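Local coordinates for protein techylectin-5A (Tachypleus tridentatus, PDB 1JC9) that agglutinates bacteria and human erythrocytes in horseshoe crab innate immunity by recognising acetyl-group-containing substances such as N-acetylated sugars, at residues L145-N150 against Y248-P253; G178-S183 against I240-W245; V91-G96 against P253-K258. One frame throughout, in Å; residues are numbered along the deposited sequence.

How the interactions relate
All three contacts lie within the fibrinogen C-terminal domain. Interaction 3 is a buried pairing of neighbouring strands in the large antiparallel sheet, its centre about 7 Å from the centre of the chain, held by backbone hydrogen bonds and a charged network. Interaction 1 uses strand 250-261 as well, through the shared Pro253, but nearer its N-terminal end, where a turn after strand 139-146 meets it mainly by packing, one tyrosine hydroxyl and a water. Interaction 2 is partly buried and lies off the sheet: a loop takes hold of the start of helix 243-246 through an indole N-H and a serine hydroxyl. Ile240 O of interaction 2 accepts Leu252 N of interaction 1.

Interaction 1 of 3, residues L145-N150 against Y248-P253; sequences LKDKEN and YHYSLP. With NAG (2-acetamido-2-deoxy-beta-D-glucopyranose), chain B.
Tyr250, Leu252 and Pro253 pack against the end of strand 139-146 and the turn that follows it, a partly buried contact where that strand stops beside its sheet neighbour, strand 250-261. The touching parts run nearly at right angles, 95° apart. Asp147 to Asn150 form a type I beta turn closed by Asn150 N to Asp147 O, and Tyr250 reaches this turn with its hydroxyl. Its ring is carried out by a CG anti to the backbone N (chi1 -166°), and Tyr250 OH accepts a nearly straight bond from Lys148 N (3.0 Å, 166°). Asp147 CB and Lys148 CG approach the same end of the ring obliquely, with Lys148 CG 3.2 Å from Tyr250 OH. A water in the plane of the ring lies 2.8 Å from Tyr250 OH and donates to Glu149 OE1, so the hydroxyl is joined to the turn twice. Beside it, Pro253 lays CG and CD against the strand end, Pro253 CD being 3.2 Å from Lys146 O. Leu252 sends its two methyls to different places: CD1 meets Leu145 CB at 4.0 Å, while CD2 faces Lys146 O. Asp147 OD1 weakly accepts Glu149 N within the turn and also bonds Asp151 N, while OD2 forms a salt bridge with Lys246, which also makes a cation-pi contact with the Tyr250 ring. Two residues before Tyr250, Tyr248 helps to hold the sugar: its OH receives NAG O1 at 2.7 Å, and the acetyl methyl C8 lies over one ring face. Gripped by a backbone N-H and a water shared with Glu149, Tyr250 OH ties the turn to strand 250-261 and fixes the direction of its ring.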
loop_
_atom_site.group_PDB
_atom_site.type_symbol
_atom_site.label_atom_id
_atom_site.label_comp_id
_atom_site.label_asym_id
_atom_site.label_seq_id
_atom_site.Cartn_x
_atom_site.Cartn_y
_atom_site.Cartn_z
ATOM N N LEU A 145 -0.049 5.640 -9.646
ATOM C CA LEU A 145 0.499 6.934 -9.246
ATOM C C LEU A 145 0.085 8.064 -10.189
ATOM O O LEU A 145 -0.026 7.870 -11.402
ATOM C CB LEU A 145 2.028 6.843 -9.220
ATOM C CG LEU A 145 2.611 5.523 -8.701
ATOM C CD1 LEU A 145 4.086 5.440 -9.060
ATOM C CD2 LEU A 145 2.412 5.426 -7.189
ATOM N N LYS A 146 -0.122 9.249 -9.630
ATOM C CA LYS A 146 -0.513 10.410 -10.420
ATOM C C LYS A 146 0.167 11.663 -9.870
ATOM O O LYS A 146 0.242 11.843 -8.654
ATOM C CB LYS A 146 -2.037 10.582 -10.369
ATOM C CG LYS A 146 -2.553 11.789 -11.141
ATOM C CD LYS A 146 -4.040 12.030 -10.906
ATOM C CE LYS A 146 -4.891 10.887 -11.431
ATOM N NZ LYS A 146 -6.344 11.141 -11.205
ATOM N N ASP A 147 0.672 12.525 -10.755
ATOM C CA ASP A 147 1.317 13.753 -10.298
ATOM C C ASP A 147 0.351 14.934 -10.385
ATOM O O ASP A 147 -0.819 14.754 -10.726
ATOM C CB ASP A 147 2.600 14.046 -11.092
ATOM C CG ASP A 147 2.342 14.359 -12.555
ATOM O OD1 ASP A 147 1.236 14.828 -12.896
ATOM O OD2 ASP A 147 3.266 14.152 -13.367
ATOM N N LYS A 148 0.834 16.136 -10.077
ATOM C CA LYS A 148 -0.016 17.327 -10.093
ATOM C C LYS A 148 -0.525 17.746 -11.469
ATOM O O LYS A 148 -1.517 18.468 -11.567
ATOM C CB LYS A 148 0.704 18.503 -9.429
ATOM C CG LYS A 148 1.117 18.217 -7.998
ATOM C CD LYS A 148 1.601 19.464 -7.282
ATOM C CE LYS A 148 0.454 20.412 -6.987
ATOM N NZ LYS A 148 0.901 21.537 -6.123
ATOM N N GLU A 149 0.149 17.304 -12.526
ATOM C CA GLU A 149 -0.279 17.628 -13.883
ATOM C C GLU A 149 -1.312 16.609 -14.353
ATOM O O GLU A 149 -1.740 16.632 -15.507
ATOM C CB GLU A 149 0.913 17.622 -14.845
ATOM C CG GLU A 149 1.674 18.936 -14.908
ATOM C CD GLU A 149 2.220 19.358 -13.562
ATOM O OE1 GLU A 149 3.080 18.632 -13.015
ATOM O OE2 GLU A 149 1.786 20.414 -13.052
ATOM N N ASN A 150 -1.700 15.714 -13.446
ATOM C CA ASN A 150 -2.677 14.666 -13.736
ATOM C C ASN A 150 -2.126 13.547 -14.618
ATOM O O ASN A 150 -2.884 12.725 -15.134
ATOM C CB ASN A 150 -3.940 15.269 -14.371
ATOM C CG ASN A 150 -4.859 15.910 -13.342
ATOM O OD1 ASN A 150 -5.807 16.620 -13.688
ATOM N ND2 ASN A 150 -4.587 15.654 -12.067
ATOM N N TYR A 248 13.511 12.328 -5.381
ATOM C CA TYR A 248 13.305 12.410 -3.935
ATOM C C TYR A 248 12.745 13.741 -3.434
ATOM O O TYR A 248 12.671 13.962 -2.224
ATOM C CB TYR A 248 14.612 12.129 -3.196
ATOM C CG TYR A 248 15.007 10.671 -3.134
ATOM C CD1 TYR A 248 14.103 9.704 -2.691
ATOM C CD2 TYR A 248 16.304 10.266 -3.455
ATOM C CE1 TYR A 248 14.479 8.377 -2.560
ATOM C CE2 TYR A 248 16.692 8.940 -3.325
ATOM C CZ TYR A 248 15.773 8.000 -2.873
ATOM O OH TYR A 248 16.154 6.693 -2.704
ATOM N N HIS A 249 12.347 14.624 -4.346
ATOM C CA HIS A 249 11.813 15.924 -3.943
ATOM C C HIS A 249 10.440 16.220 -4.534
ATOM O O HIS A 249 10.122 17.371 -4.841
ATOM C CB HIS A 249 12.796 17.033 -4.334
ATOM C CG HIS A 249 14.027 17.074 -3.484
ATOM N ND1 HIS A 249 14.073 17.729 -2.271
ATOM C CD2 HIS A 249 15.252 16.520 -3.659
ATOM C CE1 HIS A 249 15.272 17.577 -1.736
ATOM N NE2 HIS A 249 16.006 16.847 -2.558
ATOM N N TYR A 250 9.625 15.181 -4.686
ATOM C CA TYR A 250 8.290 15.344 -5.245
ATOM C C TYR A 250 7.319 14.376 -4.568
ATOM O O TYR A 250 7.411 13.154 -4.738
ATOM C CB TYR A 250 8.325 15.099 -6.759
ATOM C CG TYR A 250 7.079 15.554 -7.488
ATOM C CD1 TYR A 250 5.897 14.820 -7.420
ATOM C CD2 TYR A 250 7.078 16.739 -8.229
ATOM C CE1 TYR A 250 4.745 15.251 -8.069
ATOM C CE2 TYR A 250 5.929 17.182 -8.881
ATOM C CZ TYR A 250 4.765 16.435 -8.796
ATOM O OH TYR A 250 3.622 16.877 -9.426
ATOM N N SER A 251 6.393 14.939 -3.800
ATOM C CA SER A 251 5.394 14.164 -3.079
ATOM C C SER A 251 4.148 14.023 -3.951
ATOM O O SER A 251 3.397 14.989 -4.133
ATOM C CB SER A 251 5.045 14.875 -1.765
ATOM O OG SER A 251 4.143 14.118 -0.978
ATOM N N LEU A 252 3.933 12.820 -4.488
ATOM C CA LEU A 252 2.782 12.564 -5.355
ATOM C C LEU A 252 1.469 12.918 -4.653
ATOM O O LEU A 252 1.250 12.568 -3.492
ATOM C CB LEU A 252 2.781 11.095 -5.809
ATOM C CG LEU A 252 3.991 10.679 -6.662
ATOM C CD1 LEU A 252 4.082 9.169 -6.745
ATOM C CD2 LEU A 252 3.880 11.288 -8.056
ATOM N N PRO A 253 0.582 13.641 -5.348
ATOM C CA PRO A 253 -0.704 14.039 -4.768
ATOM C C PRO A 253 -1.738 12.923 -4.635
ATOM O O PRO A 253 -2.646 13.017 -3.807
ATOM C CB PRO A 253 -1.164 15.158 -5.701
ATOM C CG PRO A 253 -0.621 14.726 -7.021
ATOM C CD PRO A 253 0.775 14.257 -6.674
HETATM C C1 NAG B . 19.487 6.221 -1.121
HETATM C C2 NAG B . 19.229 6.774 0.358
HETATM C C3 NAG B . 20.532 7.524 0.835
HETATM C C4 NAG B . 21.624 6.480 0.873
HETATM C C5 NAG B . 21.810 5.904 -0.577
HETATM C C6 NAG B . 22.884 4.813 -0.621
HETATM C C7 NAG B . 16.960 7.310 0.994
HETATM C C8 NAG B . 15.759 8.203 1.022
HETATM N N2 NAG B . 18.100 7.718 0.328
HETATM O O1 NAG B . 18.340 5.501 -1.674
HETATM O O3 NAG B . 20.369 8.036 2.157
HETATM O O4 NAG B . 22.882 7.097 1.324
HETATM O O5 NAG B . 20.595 5.288 -1.105
HETATM O O6 NAG B . 22.897 4.415 -2.027
HETATM O O7 NAG B . 16.879 6.207 1.589
HETATM O O HOH W 1 4.210 19.249 -10.826
#

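Interaction 2 of 3, residues G178-S183 against I240-W245; sequences GDAGNS and IEWRAW
The loop after strand 176-178 packs against the N-terminal end of helix 243-246, beside the acetyl-sugar pocket of the fibrinogen-like domain. Trp242, at the N-cap position, brings its indole to the loop edge-on: NE1 donates to Gly181 O (2.9 Å, 139°), which lies near the ring plane, though the donor stands above the carbonyl plane. A second, weak bond runs from Trp242 NE1 to Ala180 O at 3.2 Å, and Ala180 CB touches the same nitrogen. Ser183 CB sits over one face of the Trp242 indole, in a CH-pi contact 3.8 Å from the centroid of the five-membered ring. The hydroxyl of that serine turns instead to the helix, where Ser183 OG accepts Ala244 N (2.8 Å, 157°), an N-H of the first turn. Ala244 CB presses closely on the loop, 3.4 Å from Gly181 CA, a packing that leaves little room at the glycine. Trp245 N bonds back to Trp242 O, and Trp245 CB rests near Ala180 O. Arg243 extends away from the loop to a salt bridge with Glu221 and touches the bound NAG. Asn182 centres an inverse gamma turn whose weak Ser183 N to Gly181 O bond uses the same carbonyl that accepts the indole. The arrangement is a helix N-terminus met by a serine hydroxyl from a distant loop, here next to an arginine of the ligand pocket.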
loop_
_atom_site.group_PDB
_atom_site.type_symbol
_atom_site.label_atom_id
_atom_site.label_comp_id
_atom_site.label_asym_id
_atom_site.label_seq_id
_atom_site.Cartn_x
_atom_site.Cartn_y
_atom_site.Cartn_z
ATOM N N GLY A 178 5.704 -2.551 -15.831
ATOM C CA GLY A 178 4.989 -1.289 -15.774
ATOM C C GLY A 178 5.844 -0.150 -16.305
ATOM O O GLY A 178 6.892 -0.392 -16.902
ATOM N N ASP A 179 5.413 1.088 -16.082
ATOM C CA ASP A 179 6.162 2.244 -16.568
ATOM C C ASP A 179 6.513 3.289 -15.509
ATOM O O ASP A 179 6.993 4.368 -15.843
ATOM C CB ASP A 179 5.396 2.928 -17.708
ATOM C CG ASP A 179 4.001 3.362 -17.299
ATOM O OD1 ASP A 179 3.722 3.428 -16.080
ATOM O OD2 ASP A 179 3.182 3.646 -18.198
ATOM N N ALA A 180 6.287 2.980 -14.239
ATOM C CA ALA A 180 6.595 3.938 -13.180
ATOM C C ALA A 180 8.051 3.863 -12.748
ATOM O O ALA A 180 8.579 4.800 -12.152
ATOM C CB ALA A 180 5.695 3.691 -11.974
ATOM N N GLY A 181 8.700 2.747 -13.066
ATOM C CA GLY A 181 10.076 2.544 -12.653
ATOM C C GLY A 181 10.017 1.616 -11.450
ATOM O O GLY A 181 9.085 1.693 -10.647
ATOM N N ASN A 182 11.005 0.742 -11.312
ATOM C CA ASN A 182 11.031 -0.217 -10.216
ATOM C C ASN A 182 11.585 0.356 -8.913
ATOM O O ASN A 182 12.748 0.137 -8.583
ATOM C CB ASN A 182 11.860 -1.429 -10.639
ATOM C CG ASN A 182 11.794 -2.562 -9.640
ATOM O OD1 ASN A 182 11.097 -2.477 -8.628
ATOM N ND2 ASN A 182 12.518 -3.638 -9.922
ATOM N N SER A 183 10.754 1.073 -8.160
ATOM C CA SER A 183 11.213 1.656 -6.902
ATOM C C SER A 183 10.720 0.926 -5.649
ATOM O O SER A 183 10.966 1.381 -4.533
ATOM C CB SER A 183 10.819 3.132 -6.823
ATOM O OG SER A 183 11.482 3.891 -7.827
ATOM N N ILE A 240 5.543 11.614 -0.206
ATOM C CA ILE A 240 5.083 10.421 -0.938
ATOM C C ILE A 240 5.964 10.264 -2.179
ATOM O O ILE A 240 5.592 10.697 -3.268
ATOM C CB ILE A 240 3.608 10.580 -1.419
ATOM C CG1 ILE A 240 2.711 11.048 -0.269
ATOM C CG2 ILE A 240 3.095 9.263 -1.997
ATOM C CD1 ILE A 240 2.768 10.184 0.937
ATOM N N GLU A 241 7.119 9.626 -2.019
ATOM C CA GLU A 241 8.067 9.475 -3.119
ATOM C C GLU A 241 8.066 8.158 -3.889
ATOM O O GLU A 241 7.778 7.088 -3.346
ATOM C CB GLU A 241 9.497 9.681 -2.602
ATOM C CG GLU A 241 9.693 10.770 -1.540
ATOM C CD GLU A 241 9.576 12.176 -2.097
ATOM O OE1 GLU A 241 10.035 12.408 -3.242
ATOM O OE2 GLU A 241 9.040 13.053 -1.381
ATOM N N TRP A 242 8.406 8.259 -5.167
ATOM C CA TRP A 242 8.564 7.101 -6.036
ATOM C C TRP A 242 9.760 7.543 -6.868
ATOM O O TRP A 242 9.628 8.143 -7.935
ATOM C CB TRP A 242 7.334 6.852 -6.906
ATOM C CG TRP A 242 7.423 5.535 -7.632
ATOM C CD1 TRP A 242 7.995 5.305 -8.852
ATOM C CD2 TRP A 242 6.983 4.256 -7.150
ATOM N NE1 TRP A 242 7.937 3.965 -9.161
ATOM C CE2 TRP A 242 7.322 3.299 -8.133
ATOM C CE3 TRP A 242 6.335 3.827 -5.982
ATOM C CZ2 TRP A 242 7.036 1.932 -7.984
ATOM C CZ3 TRP A 242 6.051 2.469 -5.833
ATOM C CH2 TRP A 242 6.402 1.538 -6.832
ATOM N N ARG A 243 10.936 7.266 -6.324
ATOM C CA ARG A 243 12.205 7.656 -6.918
ATOM C C ARG A 243 12.383 7.527 -8.425
ATOM O O ARG A 243 12.792 8.484 -9.083
ATOM C CB ARG A 243 13.343 6.910 -6.225
ATOM C CG ARG A 243 14.720 7.345 -6.697
ATOM C CD ARG A 243 15.799 6.471 -6.107
ATOM N NE ARG A 243 17.122 6.867 -6.570
ATOM C CZ ARG A 243 18.258 6.348 -6.114
ATOM N NH1 ARG A 243 18.234 5.406 -5.176
ATOM N NH2 ARG A 243 19.419 6.773 -6.596
ATOM N N ALA A 244 12.090 6.352 -8.969
ATOM C CA ALA A 244 12.281 6.119 -10.395
ATOM C C ALA A 244 11.499 7.051 -11.311
ATOM O O ALA A 244 11.855 7.213 -12.475
ATOM C CB ALA A 244 11.962 4.664 -10.732
ATOM N N TRP A 245 10.441 7.669 -10.804
ATOM C CA TRP A 245 9.660 8.567 -11.640
ATOM C C TRP A 245 9.897 10.047 -11.348
ATOM O O TRP A 245 10.259 10.805 -12.247
ATOM C CB TRP A 245 8.162 8.242 -11.517
ATOM C CG TRP A 245 7.279 9.089 -12.402
ATOM C CD1 TRP A 245 7.631 9.685 -13.586
ATOM C CD2 TRP A 245 5.898 9.414 -12.188
ATOM N NE1 TRP A 245 6.556 10.358 -14.116
ATOM C CE2 TRP A 245 5.480 10.210 -13.281
ATOM C CE3 TRP A 245 4.971 9.107 -11.181
ATOM C CZ2 TRP A 245 4.174 10.707 -13.396
ATOM C CZ3 TRP A 245 3.670 9.600 -11.295
ATOM C CH2 TRP A 245 3.286 10.392 -12.396
#

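Interaction 3 of 3, residues V91-G96 against P253-K258; sequences VIQRRG and PQVEMK
Backbone hydrogen bonds join strands 91-95 and 254-258 as antiparallel neighbours, their axes 4.6 Å apart at 165°. Arg95 pairs with Val255 and Gln93 with Met257 as hydrogen-bonded pairs; Met257 N donates to Gln93 O at 3.0 Å. A classic beta bulge follows, in which Met257 O receives Ile92 N at 2.9 Å and, weakly, Gln93 N. Salt bridges lie on the face bearing Arg94, Glu256 and Lys258. The Arg94 and Glu256 side chains run side by side and form one: Arg94 NE donates to Glu256 OE2 (2.7 Å, 174°), in the guanidinium plane and on the anti side of the oxygen, somewhat out of the carboxylate plane. A water bridges Arg94 NH2 and the same oxygen. Lys258 NZ makes a salt bridge to the other carboxylate oxygen, Glu256 OE1, at 2.6 Å, and also pairs with Asp81 and Asp144. Apolar contacts lie on the other face and at the bulge: Arg95 CG is 3.5 Å from Val255 CG2, Met257 SD 3.9 Å from Gln93 CB, and Ile92 CG1 3.9 Å from Met257 CB. Gln93 NE2 bonds to Asn225, whereas its buried OE1 finds no partner. Held on both oxygens by cations, Glu256 probably stays ionised within the sheet.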
loop_
_atom_site.group_PDB
_atom_site.type_symbol
_atom_site.label_atom_id
_atom_site.label_comp_id
_atom_site.label_asym_id
_atom_site.label_seq_id
_atom_site.Cartn_x
_atom_site.Cartn_y
_atom_site.Cartn_z
ATOM N N VAL A 91 -8.490 -2.572 -2.897
ATOM C CA VAL A 91 -7.581 -1.494 -2.535
ATOM C C VAL A 91 -7.135 -1.636 -1.087
ATOM O O VAL A 91 -7.961 -1.837 -0.198
ATOM C CB VAL A 91 -8.251 -0.116 -2.753
ATOM C CG1 VAL A 91 -7.270 1.004 -2.438
ATOM C CG2 VAL A 91 -8.738 -0.003 -4.199
ATOM N N ILE A 92 -5.826 -1.541 -0.853
ATOM C CA ILE A 92 -5.301 -1.673 0.499
ATOM C C ILE A 92 -4.694 -0.386 1.045
ATOM O O ILE A 92 -4.380 -0.308 2.231
ATOM C CB ILE A 92 -4.239 -2.807 0.594
ATOM C CG1 ILE A 92 -3.006 -2.456 -0.239
ATOM C CG2 ILE A 92 -4.843 -4.129 0.126
ATOM C CD1 ILE A 92 -1.867 -3.466 -0.096
ATOM N N GLN A 93 -4.529 0.620 0.188
ATOM C CA GLN A 93 -3.966 1.905 0.610
ATOM C C GLN A 93 -4.307 3.000 -0.389
ATOM O O GLN A 93 -4.403 2.743 -1.588
ATOM C CB GLN A 93 -2.436 1.821 0.741
ATOM C CG GLN A 93 -1.783 3.103 1.297
ATOM C CD GLN A 93 -1.211 4.029 0.222
ATOM O OE1 GLN A 93 -1.676 4.050 -0.918
ATOM N NE2 GLN A 93 -0.201 4.810 0.594
ATOM N N ARG A 94 -4.499 4.217 0.110
ATOM C CA ARG A 94 -4.783 5.361 -0.750
ATOM C C ARG A 94 -4.372 6.671 -0.090
ATOM O O ARG A 94 -4.557 6.856 1.110
ATOM C CB ARG A 94 -6.274 5.443 -1.111
ATOM C CG ARG A 94 -6.581 6.613 -2.053
ATOM C CD ARG A 94 -8.073 6.811 -2.313
ATOM N NE ARG A 94 -8.690 5.692 -3.026
ATOM C CZ ARG A 94 -9.650 4.924 -2.517
ATOM N NH1 ARG A 94 -10.105 5.153 -1.291
ATOM N NH2 ARG A 94 -10.161 3.932 -3.234
ATOM N N ARG A 95 -3.799 7.568 -0.890
ATOM C CA ARG A 95 -3.393 8.894 -0.435
ATOM C C ARG A 95 -4.069 9.881 -1.385
ATOM O O ARG A 95 -4.155 9.637 -2.589
ATOM C CB ARG A 95 -1.870 9.082 -0.514
ATOM C CG ARG A 95 -1.046 8.120 0.332
ATOM C CD ARG A 95 -1.496 8.099 1.790
ATOM N NE ARG A 95 -1.294 9.363 2.498
ATOM C CZ ARG A 95 -0.125 9.789 2.974
ATOM N NH1 ARG A 95 0.981 9.062 2.822
ATOM N NH2 ARG A 95 -0.070 10.933 3.643
ATOM N N GLY A 96 -4.563 10.982 -0.836
ATOM C CA GLY A 96 -5.219 11.992 -1.644
ATOM C C GLY A 96 -5.420 13.225 -0.793
ATOM O O GLY A 96 -5.070 13.218 0.385
ATOM N N PRO A 253 0.582 13.641 -5.348
ATOM C CA PRO A 253 -0.704 14.039 -4.768
ATOM C C PRO A 253 -1.738 12.923 -4.635
ATOM O O PRO A 253 -2.646 13.017 -3.807
ATOM C CB PRO A 253 -1.164 15.158 -5.701
ATOM C CG PRO A 253 -0.621 14.726 -7.021
ATOM C CD PRO A 253 0.775 14.257 -6.674
ATOM N N GLN A 254 -1.616 11.881 -5.450
ATOM C CA GLN A 254 -2.559 10.762 -5.384
ATOM C C GLN A 254 -1.913 9.431 -5.721
ATOM O O GLN A 254 -1.291 9.289 -6.770
ATOM C CB GLN A 254 -3.730 10.975 -6.343
ATOM C CG GLN A 254 -4.662 12.103 -5.972
ATOM C CD GLN A 254 -5.918 12.098 -6.817
ATOM O OE1 GLN A 254 -6.726 11.169 -6.745
ATOM N NE2 GLN A 254 -6.088 13.132 -7.632
ATOM N N VAL A 255 -2.064 8.455 -4.831
ATOM C CA VAL A 255 -1.511 7.125 -5.060
ATOM C C VAL A 255 -2.461 6.078 -4.482
ATOM O O VAL A 255 -3.275 6.382 -3.610
ATOM C CB VAL A 255 -0.114 6.939 -4.392
ATOM C CG1 VAL A 255 0.835 8.038 -4.837
ATOM C CG2 VAL A 255 -0.247 6.931 -2.886
ATOM N N GLU A 256 -2.363 4.854 -4.990
ATOM C CA GLU A 256 -3.184 3.748 -4.511
ATOM C C GLU A 256 -2.417 2.450 -4.670
ATOM O O GLU A 256 -1.686 2.267 -5.643
ATOM C CB GLU A 256 -4.487 3.609 -5.307
ATOM C CG GLU A 256 -5.476 4.751 -5.200
ATOM C CD GLU A 256 -6.796 4.413 -5.872
ATOM O OE1 GLU A 256 -6.793 3.581 -6.806
ATOM O OE2 GLU A 256 -7.836 4.980 -5.478
ATOM N N MET A 257 -2.586 1.559 -3.700
ATOM C CA MET A 257 -1.968 0.242 -3.726
ATOM C C MET A 257 -3.169 -0.701 -3.723
ATOM O O MET A 257 -4.075 -0.553 -2.904
ATOM C CB MET A 257 -1.097 0.038 -2.485
ATOM C CG MET A 257 0.132 0.949 -2.465
ATOM S SD MET A 257 0.970 1.008 -0.868
ATOM C CE MET A 257 1.540 -0.690 -0.725
ATOM N N LYS A 258 -3.192 -1.650 -4.654
ATOM C CA LYS A 258 -4.316 -2.572 -4.759
ATOM C C LYS A 258 -3.863 -3.951 -5.219
ATOM O O LYS A 258 -2.886 -4.077 -5.965
ATOM C CB LYS A 258 -5.341 -1.998 -5.741
ATOM C CG LYS A 258 -4.755 -1.723 -7.127
ATOM C CD LYS A 258 -5.651 -0.834 -7.987
ATOM C CE LYS A 258 -5.653 0.595 -7.482
ATOM N NZ LYS A 258 -6.390 1.510 -8.396
HETATM O O HOH W 2 -10.009 3.173 -6.155
#